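Local coordinates for protein signal recognition particle subunit SRP68 (Chaetomium thermophilum, PDB 4P3G) that binds and remodels SRP RNA through this RNA-binding domain and probably helps target secretory and membrane proteins to the endoplasmic reticulum, at residues Lys12-Ser17 with Leu75-Ala80; Glu64-Ala67 with Tyr72-Leu75; Arg118-Leu123 with Arg143-Leu148. One frame throughout, in Å; residues are numbered along the deposited sequence.

Contact 1: residues Lys12-Ser17 with Leu75-Ala80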
loop_
_atom_site.group_PDB
_atom_site.type_symbol
_atom_site.label_atom_id
_atom_site.label_comp_id
_atom_site.label_asym_id
_atom_site.label_seq_id
_atom_site.Cartn_x
_atom_site.Cartn_y
_atom_site.Cartn_z
ATOM N N LYS A 12 -15.589 3.822 25.472
ATOM C CA LYS A 12 -15.819 2.677 26.357
ATOM C C LYS A 12 -17.285 2.646 26.772
ATOM O O LYS A 12 -17.876 1.576 26.838
ATOM C CB LYS A 12 -14.892 2.667 27.567
ATOM C CG LYS A 12 -13.445 2.534 27.157
ATOM C CD LYS A 12 -12.494 2.442 28.347
ATOM C CE LYS A 12 -11.025 2.355 27.913
ATOM N NZ LYS A 12 -10.107 2.590 29.041
ATOM N N PHE A 13 -17.865 3.803 27.071
ATOM C CA PHE A 13 -19.289 3.855 27.378
ATOM C C PHE A 13 -20.129 3.427 26.161
ATOM O O PHE A 13 -21.073 2.649 26.296
ATOM C CB PHE A 13 -19.705 5.264 27.791
ATOM C CG PHE A 13 -21.193 5.431 27.935
ATOM C CD1 PHE A 13 -21.843 5.007 29.084
ATOM C CD2 PHE A 13 -21.947 5.991 26.906
ATOM C CE1 PHE A 13 -23.209 5.157 29.216
ATOM C CE2 PHE A 13 -23.321 6.140 27.028
ATOM C CZ PHE A 13 -23.954 5.721 28.180
ATOM N N VAL A 14 -19.806 3.953 24.985
ATOM C CA VAL A 14 -20.557 3.627 23.779
ATOM C C VAL A 14 -20.468 2.156 23.406
ATOM O O VAL A 14 -21.494 1.519 23.193
ATOM C CB VAL A 14 -20.107 4.480 22.581
ATOM C CG1 VAL A 14 -20.624 3.909 21.284
ATOM C CG2 VAL A 14 -20.585 5.905 22.753
ATOM N N VAL A 15 -19.256 1.617 23.303
ATOM C CA VAL A 15 -19.092 0.198 22.968
ATOM C C VAL A 15 -19.786 -0.721 23.993
ATOM O O VAL A 15 -20.379 -1.733 23.615
ATOM C CB VAL A 15 -17.599 -0.191 22.825
ATOM C CG1 VAL A 15 -17.433 -1.703 22.823
ATOM C CG2 VAL A 15 -17.023 0.406 21.562
ATOM N N THR A 16 -19.753 -0.348 25.272
ATOM C CA THR A 16 -20.410 -1.130 26.311
ATOM C C THR A 16 -21.913 -1.217 26.067
ATOM O O THR A 16 -22.487 -2.302 26.083
ATOM C CB THR A 16 -20.179 -0.529 27.691
ATOM O OG1 THR A 16 -18.809 -0.707 28.068
ATOM C CG2 THR A 16 -21.077 -1.208 28.729
ATOM N N SER A 17 -22.548 -0.077 25.818
ATOM C CA SER A 17 -23.985 -0.045 25.599
ATOM C C SER A 17 -24.375 -0.876 24.391
ATOM O O SER A 17 -25.385 -1.581 24.417
ATOM C CB SER A 17 -24.471 1.382 25.388
ATOM O OG SER A 17 -24.137 2.195 26.485
ATOM N N LEU A 75 -25.861 12.439 28.756
ATOM C CA LEU A 75 -27.026 12.833 27.985
ATOM C C LEU A 75 -26.698 12.870 26.491
ATOM O O LEU A 75 -27.486 12.411 25.666
ATOM C CB LEU A 75 -27.507 14.208 28.435
ATOM C CG LEU A 75 -28.819 14.663 27.802
ATOM C CD1 LEU A 75 -29.940 13.779 28.305
ATOM C CD2 LEU A 75 -29.101 16.119 28.124
ATOM N N GLN A 76 -25.542 13.427 26.148
ATOM C CA GLN A 76 -25.145 13.565 24.756
ATOM C C GLN A 76 -24.854 12.229 24.078
ATOM O O GLN A 76 -25.184 12.031 22.914
ATOM C CB GLN A 76 -23.930 14.467 24.651
ATOM C CG GLN A 76 -24.195 15.859 25.165
ATOM C CD GLN A 76 -25.345 16.530 24.449
ATOM O OE1 GLN A 76 -26.466 16.564 24.955
ATOM N NE2 GLN A 76 -25.071 17.079 23.264
ATOM N N LEU A 77 -24.220 11.320 24.800
ATOM C CA LEU A 77 -23.905 10.013 24.254
ATOM C C LEU A 77 -25.198 9.250 23.935
ATOM O O LEU A 77 -25.389 8.744 22.821
ATOM C CB LEU A 77 -23.064 9.243 25.263
ATOM C CG LEU A 77 -21.678 9.889 25.364
ATOM C CD1 LEU A 77 -20.718 9.068 26.218
ATOM C CD2 LEU A 77 -21.099 10.185 23.982
ATOM N N LEU A 78 -26.103 9.212 24.906
ATOM C CA LEU A 78 -27.369 8.499 24.752
ATOM C C LEU A 78 -28.128 9.100 23.579
ATOM O O LEU A 78 -28.778 8.391 22.801
ATOM C CB LEU A 78 -28.206 8.585 26.028
ATOM C CG LEU A 78 -27.540 7.870 27.210
ATOM C CD1 LEU A 78 -28.312 8.025 28.534
ATOM C CD2 LEU A 78 -27.279 6.410 26.886
ATOM N N THR A 79 -28.046 10.415 23.454
ATOM C CA THR A 79 -28.746 11.085 22.384
ATOM C C THR A 79 -28.200 10.669 21.042
ATOM O O THR A 79 -28.954 10.290 20.157
ATOM C CB THR A 79 -28.649 12.602 22.533
ATOM O OG1 THR A 79 -29.117 12.976 23.838
ATOM C CG2 THR A 79 -29.515 13.272 21.500
ATOM N N ALA A 80 -26.881 10.710 20.910
ATOM C CA ALA A 80 -26.210 10.349 19.662
ATOM C C ALA A 80 -26.389 8.862 19.368
ATOM O O ALA A 80 -26.683 8.463 18.226
ATOM C CB ALA A 80 -24.741 10.712 19.735
#
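Phe13 bridges the gap between helix 10-21 and helix 71-93, filling a notch made by Leu77 and Leu78. The tight part lies along one rim of its ring. Phe13 CD2 meets Leu77 CD1 at 3.4 Å, and Phe13 CE2 rests against Leu77 CB at 3.6 Å, the leucine crossing the ring at a slant. Leu78 stands at about a right angle to Phe13, its CD2 at the ring edge, in plane, 3.6 Å from Phe13 CZ. CB of Phe13 points toward segment 75-80, and CG anti to the backbone N (chi1 172°) sets the ring against the two leucines; the axes of segments 12-17 and 75-80 come no nearer than 10.8 Å and cross at -44°. Over one face of the ring, offset toward the rim, sits Ser17 OG.

Between the segments the packing is looser at Val14, whose CG2 comes only to 4.5 Å from Leu77 CD2; here Tyr145 of helix 136-156 touches both residues. On the solvent side of helix 10-21, exposed Thr16 takes no part in the contact. The contact joins the first helix to the long helix 71-93 of this all-helical, tetratricopeptide-like domain. Only carbon atoms touch between the segments, so the pairing depends on shape and hydrophobic burial, while the hydroxyls of Thr16, Ser17 and Thr79 each bond to a carbonyl one turn back in their own helix.

Contact 2: residues Glu64-Ala67 with Tyr72-Leu75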
loop_
_atom_site.group_PDB
_atom_site.type_symbol
_atom_site.label_atom_id
_atom_site.label_comp_id
_atom_site.label_asym_id
_atom_site.label_seq_id
_atom_site.Cartn_x
_atom_site.Cartn_y
_atom_site.Cartn_z
ATOM N N GLU A 64 -18.776 24.415 30.805
ATOM C CA GLU A 64 -18.984 24.606 32.234
ATOM C C GLU A 64 -19.964 23.571 32.779
ATOM O O GLU A 64 -19.803 23.085 33.900
ATOM C CB GLU A 64 -19.475 26.021 32.503
ATOM C CG GLU A 64 -18.517 27.101 32.002
ATOM C CD GLU A 64 -18.607 27.328 30.490
ATOM O OE1 GLU A 64 -19.377 26.604 29.817
ATOM O OE2 GLU A 64 -17.899 28.221 29.973
ATOM N N GLN A 65 -20.965 23.231 31.969
ATOM C CA GLN A 65 -21.931 22.190 32.323
ATOM C C GLN A 65 -21.318 20.800 32.375
ATOM O O GLN A 65 -21.748 19.963 33.166
ATOM C CB GLN A 65 -23.122 22.189 31.371
ATOM C CG GLN A 65 -24.109 23.302 31.670
ATOM C CD GLN A 65 -25.263 23.350 30.692
ATOM O OE1 GLN A 65 -25.153 22.896 29.549
ATOM N NE2 GLN A 65 -26.410 23.815 31.172
ATOM N N ILE A 66 -20.354 20.533 31.504
ATOM C CA ILE A 66 -19.653 19.259 31.558
ATOM C C ILE A 66 -18.810 19.165 32.823
ATOM O O ILE A 66 -18.794 18.133 33.497
ATOM C CB ILE A 66 -18.725 19.099 30.359
ATOM C CG1 ILE A 66 -19.545 19.058 29.079
ATOM C CG2 ILE A 66 -17.939 17.819 30.459
ATOM C CD1 ILE A 66 -18.708 18.996 27.854
ATOM N N ALA A 67 -18.135 20.262 33.158
ATOM C CA ALA A 67 -17.326 20.327 34.368
ATOM C C ALA A 67 -18.184 20.216 35.630
ATOM O O ALA A 67 -17.779 19.585 36.616
ATOM C CB ALA A 67 -16.536 21.601 34.384
ATOM N N TYR A 72 -24.177 15.507 31.968
ATOM C CA TYR A 72 -24.413 16.244 30.744
ATOM C C TYR A 72 -23.747 15.546 29.558
ATOM O O TYR A 72 -24.269 15.560 28.440
ATOM C CB TYR A 72 -23.912 17.667 30.897
ATOM C CG TYR A 72 -24.895 18.536 31.634
ATOM C CD1 TYR A 72 -25.949 19.140 30.967
ATOM C CD2 TYR A 72 -24.774 18.746 32.997
ATOM C CE1 TYR A 72 -26.861 19.932 31.636
ATOM C CE2 TYR A 72 -25.681 19.536 33.677
ATOM C CZ TYR A 72 -26.722 20.128 32.987
ATOM O OH TYR A 72 -27.628 20.923 33.647
ATOM N N VAL A 73 -22.582 14.951 29.802
ATOM C CA VAL A 73 -21.926 14.133 28.788
ATOM C C VAL A 73 -22.751 12.879 28.538
ATOM O O VAL A 73 -23.012 12.537 27.398
ATOM C CB VAL A 73 -20.477 13.738 29.184
ATOM C CG1 VAL A 73 -19.903 12.693 28.231
ATOM C CG2 VAL A 73 -19.581 14.975 29.240
ATOM N N ARG A 74 -23.212 12.214 29.586
ATOM C CA ARG A 74 -23.995 11.008 29.365
ATOM C C ARG A 74 -25.243 11.291 28.527
ATOM O O ARG A 74 -25.599 10.510 27.641
ATOM C CB ARG A 74 -24.399 10.374 30.683
ATOM C CG ARG A 74 -25.059 9.035 30.510
ATOM C CD ARG A 74 -25.023 8.235 31.805
ATOM N NE ARG A 74 -25.433 6.863 31.549
ATOM C CZ ARG A 74 -26.619 6.364 31.873
ATOM N NH1 ARG A 74 -27.509 7.125 32.504
ATOM N NH2 ARG A 74 -26.901 5.102 31.567
ATOM N N LEU A 75 -25.861 12.439 28.756
ATOM C CA LEU A 75 -27.026 12.833 27.985
ATOM C C LEU A 75 -26.698 12.870 26.491
ATOM O O LEU A 75 -27.486 12.411 25.666
ATOM C CB LEU A 75 -27.507 14.208 28.435
ATOM C CG LEU A 75 -28.819 14.663 27.802
ATOM C CD1 LEU A 75 -29.940 13.779 28.305
ATOM C CD2 LEU A 75 -29.101 16.119 28.124
#
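Gln65 and Tyr72 face each other across the junction of two successive helices, where the short helix 63-68 gives way within two residues to the long helix 71-93 of the all-helical RNA-binding domain. The aromatic part of the contact is a CH-pi interaction. Gln65 CB lies 4.0 Å from the centroid of the Tyr72 ring and 9° off its normal, almost over the centre. Beyond CG the glutamine is extended (chi2 177°), which carries its amide along to the far part of the ring; the amide is stacked there with the planes 20° apart, Gln65 CD lying 3.9 Å from Tyr72 CE1. The backbone joins in as well, with Gln65 O close to Tyr72 CD2. An alanine in place of Tyr72 would remove the ring under Gln65 CB and is likely to leave the glutamine amide free to turn, with the junction less well filled. The aliphatic part is buried on the inner side, where helix 103-128 closes over it: Leu123 touches Val73, and Ala126 and Leu127 touch Ile66. At its centre two methyl groups meet, Ile66 CG2 lying 3.5 Å from Val73 CG2.

Contact 3: residues Arg118-Leu123 with Arg143-Leu148. With PO4 (phosphate ion), chain E.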
loop_
_atom_site.group_PDB
_atom_site.type_symbol
_atom_site.label_atom_id
_atom_site.label_comp_id
_atom_site.label_asym_id
_atom_site.label_seq_id
_atom_site.Cartn_x
_atom_site.Cartn_y
_atom_site.Cartn_z
ATOM N N ARG A 118 -23.410 15.185 14.400
ATOM C CA ARG A 118 -23.468 16.567 14.864
ATOM C C ARG A 118 -23.448 16.626 16.395
ATOM O O ARG A 118 -22.750 17.452 16.986
ATOM C CB ARG A 118 -24.734 17.247 14.345
ATOM C CG ARG A 118 -24.662 17.647 12.908
ATOM C CD ARG A 118 -25.796 18.569 12.493
ATOM N NE ARG A 118 -27.108 17.954 12.678
ATOM C CZ ARG A 118 -27.746 17.262 11.740
ATOM N NH1 ARG A 118 -27.174 17.066 10.565
ATOM N NH2 ARG A 118 -28.938 16.738 11.980
ATOM N N ILE A 119 -24.178 15.722 17.042
ATOM C CA ILE A 119 -24.225 15.736 18.495
ATOM C C ILE A 119 -22.864 15.383 19.078
ATOM O O ILE A 119 -22.381 16.055 19.986
ATOM C CB ILE A 119 -25.323 14.766 19.041
ATOM C CG1 ILE A 119 -26.700 15.323 18.724
ATOM C CG2 ILE A 119 -25.204 14.575 20.565
ATOM C CD1 ILE A 119 -27.767 14.250 18.724
ATOM N N ALA A 120 -22.236 14.349 18.532
ATOM C CA ALA A 120 -20.935 13.915 19.024
ATOM C C ALA A 120 -19.874 14.945 18.720
ATOM O O ALA A 120 -18.931 15.109 19.490
ATOM C CB ALA A 120 -20.555 12.583 18.442
ATOM N N GLU A 121 -20.011 15.628 17.590
ATOM C CA GLU A 121 -19.005 16.616 17.215
ATOM C C GLU A 121 -19.027 17.785 18.186
ATOM O O GLU A 121 -17.974 18.271 18.618
ATOM C CB GLU A 121 -19.195 17.097 15.770
ATOM C CG GLU A 121 -18.750 16.070 14.740
ATOM C CD GLU A 121 -19.225 16.376 13.322
ATOM O OE1 GLU A 121 -19.949 17.377 13.127
ATOM O OE2 GLU A 121 -18.843 15.617 12.400
ATOM N N LYS A 122 -20.228 18.209 18.559
ATOM C CA LYS A 122 -20.362 19.289 19.508
ATOM C C LYS A 122 -19.832 18.866 20.877
ATOM O O LYS A 122 -19.331 19.699 21.648
ATOM C CB LYS A 122 -21.813 19.741 19.615
ATOM C CG LYS A 122 -22.373 20.318 18.342
ATOM C CD LYS A 122 -23.639 21.117 18.628
ATOM C CE LYS A 122 -23.911 22.146 17.530
ATOM N NZ LYS A 122 -24.167 21.510 16.202
ATOM N N LEU A 123 -19.946 17.576 21.180
ATOM C CA LEU A 123 -19.469 17.061 22.458
ATOM C C LEU A 123 -17.953 17.122 22.507
ATOM O O LEU A 123 -17.378 17.470 23.543
ATOM C CB LEU A 123 -19.940 15.623 22.680
ATOM C CG LEU A 123 -19.293 14.926 23.884
ATOM C CD1 LEU A 123 -19.597 15.671 25.160
ATOM C CD2 LEU A 123 -19.719 13.469 23.984
ATOM N N ARG A 143 -13.125 13.015 20.165
ATOM C CA ARG A 143 -12.976 13.340 18.776
ATOM C C ARG A 143 -12.957 12.116 17.849
ATOM O O ARG A 143 -13.559 12.160 16.769
ATOM C CB ARG A 143 -11.747 14.134 18.519
ATOM C CG ARG A 143 -11.816 14.500 17.112
ATOM C CD ARG A 143 -10.804 15.441 17.033
ATOM N NE ARG A 143 -10.652 16.142 15.782
ATOM C CZ ARG A 143 -9.650 17.009 15.718
ATOM N NH1 ARG A 143 -8.875 17.142 16.803
ATOM N NH2 ARG A 143 -9.387 17.711 14.647
ATOM N N ALA A 144 -12.303 11.031 18.276
ATOM C CA ALA A 144 -12.335 9.776 17.523
ATOM C C ALA A 144 -13.801 9.331 17.355
ATOM O O ALA A 144 -14.261 9.070 16.231
ATOM C CB ALA A 144 -11.509 8.681 18.225
ATOM N N TYR A 145 -14.539 9.323 18.462
ATOM C CA TYR A 145 -15.942 8.930 18.435
ATOM C C TYR A 145 -16.734 9.800 17.459
ATOM O O TYR A 145 -17.593 9.302 16.718
ATOM C CB TYR A 145 -16.560 9.032 19.824
ATOM C CG TYR A 145 -18.036 8.703 19.873
ATOM C CD1 TYR A 145 -18.510 7.434 19.535
ATOM C CD2 TYR A 145 -18.959 9.673 20.236
ATOM C CE1 TYR A 145 -19.862 7.147 19.580
ATOM C CE2 TYR A 145 -20.304 9.398 20.281
ATOM C CZ TYR A 145 -20.756 8.140 19.955
ATOM O OH TYR A 145 -22.108 7.889 20.010
ATOM N N ALA A 146 -16.464 11.099 17.466
ATOM C CA ALA A 146 -17.146 11.978 16.538
ATOM C C ALA A 146 -16.743 11.630 15.101
ATOM O O ALA A 146 -17.529 11.777 14.160
ATOM C CB ALA A 146 -16.859 13.415 16.863
ATOM N N ALA A 147 -15.492 11.208 14.918
ATOM C CA ALA A 147 -15.011 10.901 13.579
ATOM C C ALA A 147 -15.640 9.619 13.129
ATOM O O ALA A 147 -15.966 9.462 11.960
ATOM C CB ALA A 147 -13.500 10.796 13.560
ATOM N N LEU A 148 -15.878 8.742 14.097
ATOM C CA LEU A 148 -16.454 7.425 13.868
ATOM C C LEU A 148 -17.894 7.545 13.365
ATOM O O LEU A 148 -18.307 6.869 12.401
ATOM C CB LEU A 148 -16.442 6.624 15.169
ATOM C CG LEU A 148 -17.013 5.199 15.160
ATOM C CD1 LEU A 148 -16.015 4.266 14.505
ATOM C CD2 LEU A 148 -17.438 4.677 16.559
HETATM P P PO4 E . -24.201 17.547 8.893
HETATM O O1 PO4 E . -24.767 16.306 9.536
HETATM O O2 PO4 E . -22.850 17.865 9.501
HETATM O O3 PO4 E . -25.132 18.717 9.112
HETATM O O4 PO4 E . -24.070 17.325 7.403
#
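The ring of Tyr145 takes the CB of Ala120 obliquely, neither squarely over a face nor at the edge, with Tyr145 CE2 3.7 Å from Ala120 CB and CD2 barely farther. The first torsion of the tyrosine (chi1 177°) sets CG anti to the backbone N, and the end of the ring comes nearer to segment 118-123 than the direction of its CB suggests. The hydroxyl goes beyond, to a hydrogen bond with Glu81 of helix 71-93. The other flat group, the Arg118 guanidinium, has the phosphate at its edge, near its plane. A bend at chi3 (-60°) turns the arginine so that Arg118 NH1 reaches O1 of the phosphate at 2.7 Å and O3 at 3.0 Å, both weak hydrogen bonds. Arg150 NH1 also hydrogen-bonds to the phosphate, so the ion lies between two arginines. It probably came from the crystallisation liquor, but such a site in an RNA-binding domain is consistent with a place for an RNA phosphate.

Helices 103-128 and 136-156 form an antiparallel helical hairpin in this tetratricopeptide-like domain; the axes of segments 118-123 and 143-148 approach to 8.3 Å at 161°. Alanines make that closeness possible: Ala120 CB and Ala146 CB meet at 4.1 Å, and Ala146 CB also sits 3.8 Å from Ala120 O. Glu121 OE2 forms a salt bridge with Arg150, while Glu121 CG lies alongside, 3.9 Å from Ala146 CB.

How the contacts relate
Contacts 1 and 2 both rest on helix 71-93 and share Leu75, their centres about 13 Å apart; Phe13 CE1 also packs 3.6 Å from Arg74 NE. Contact 3 lies about 11 Å, centre to centre, from contact 1, and the two interlock from both helices of the hairpin: Val14 CG2 is 3.5 Å from Tyr145 CE1, and Leu77 CD2 is 3.6 Å from Leu123 CD2. Leu123 reaches contact 2 as well, its CD1 4.1 Å from Val73 CG2, the centres of contacts 2 and 3 being about 15 Å apart. Apolar packing therefore runs through all three contacts, and the phosphate lies by contact 3, at the Arg118 end of segment 118-123.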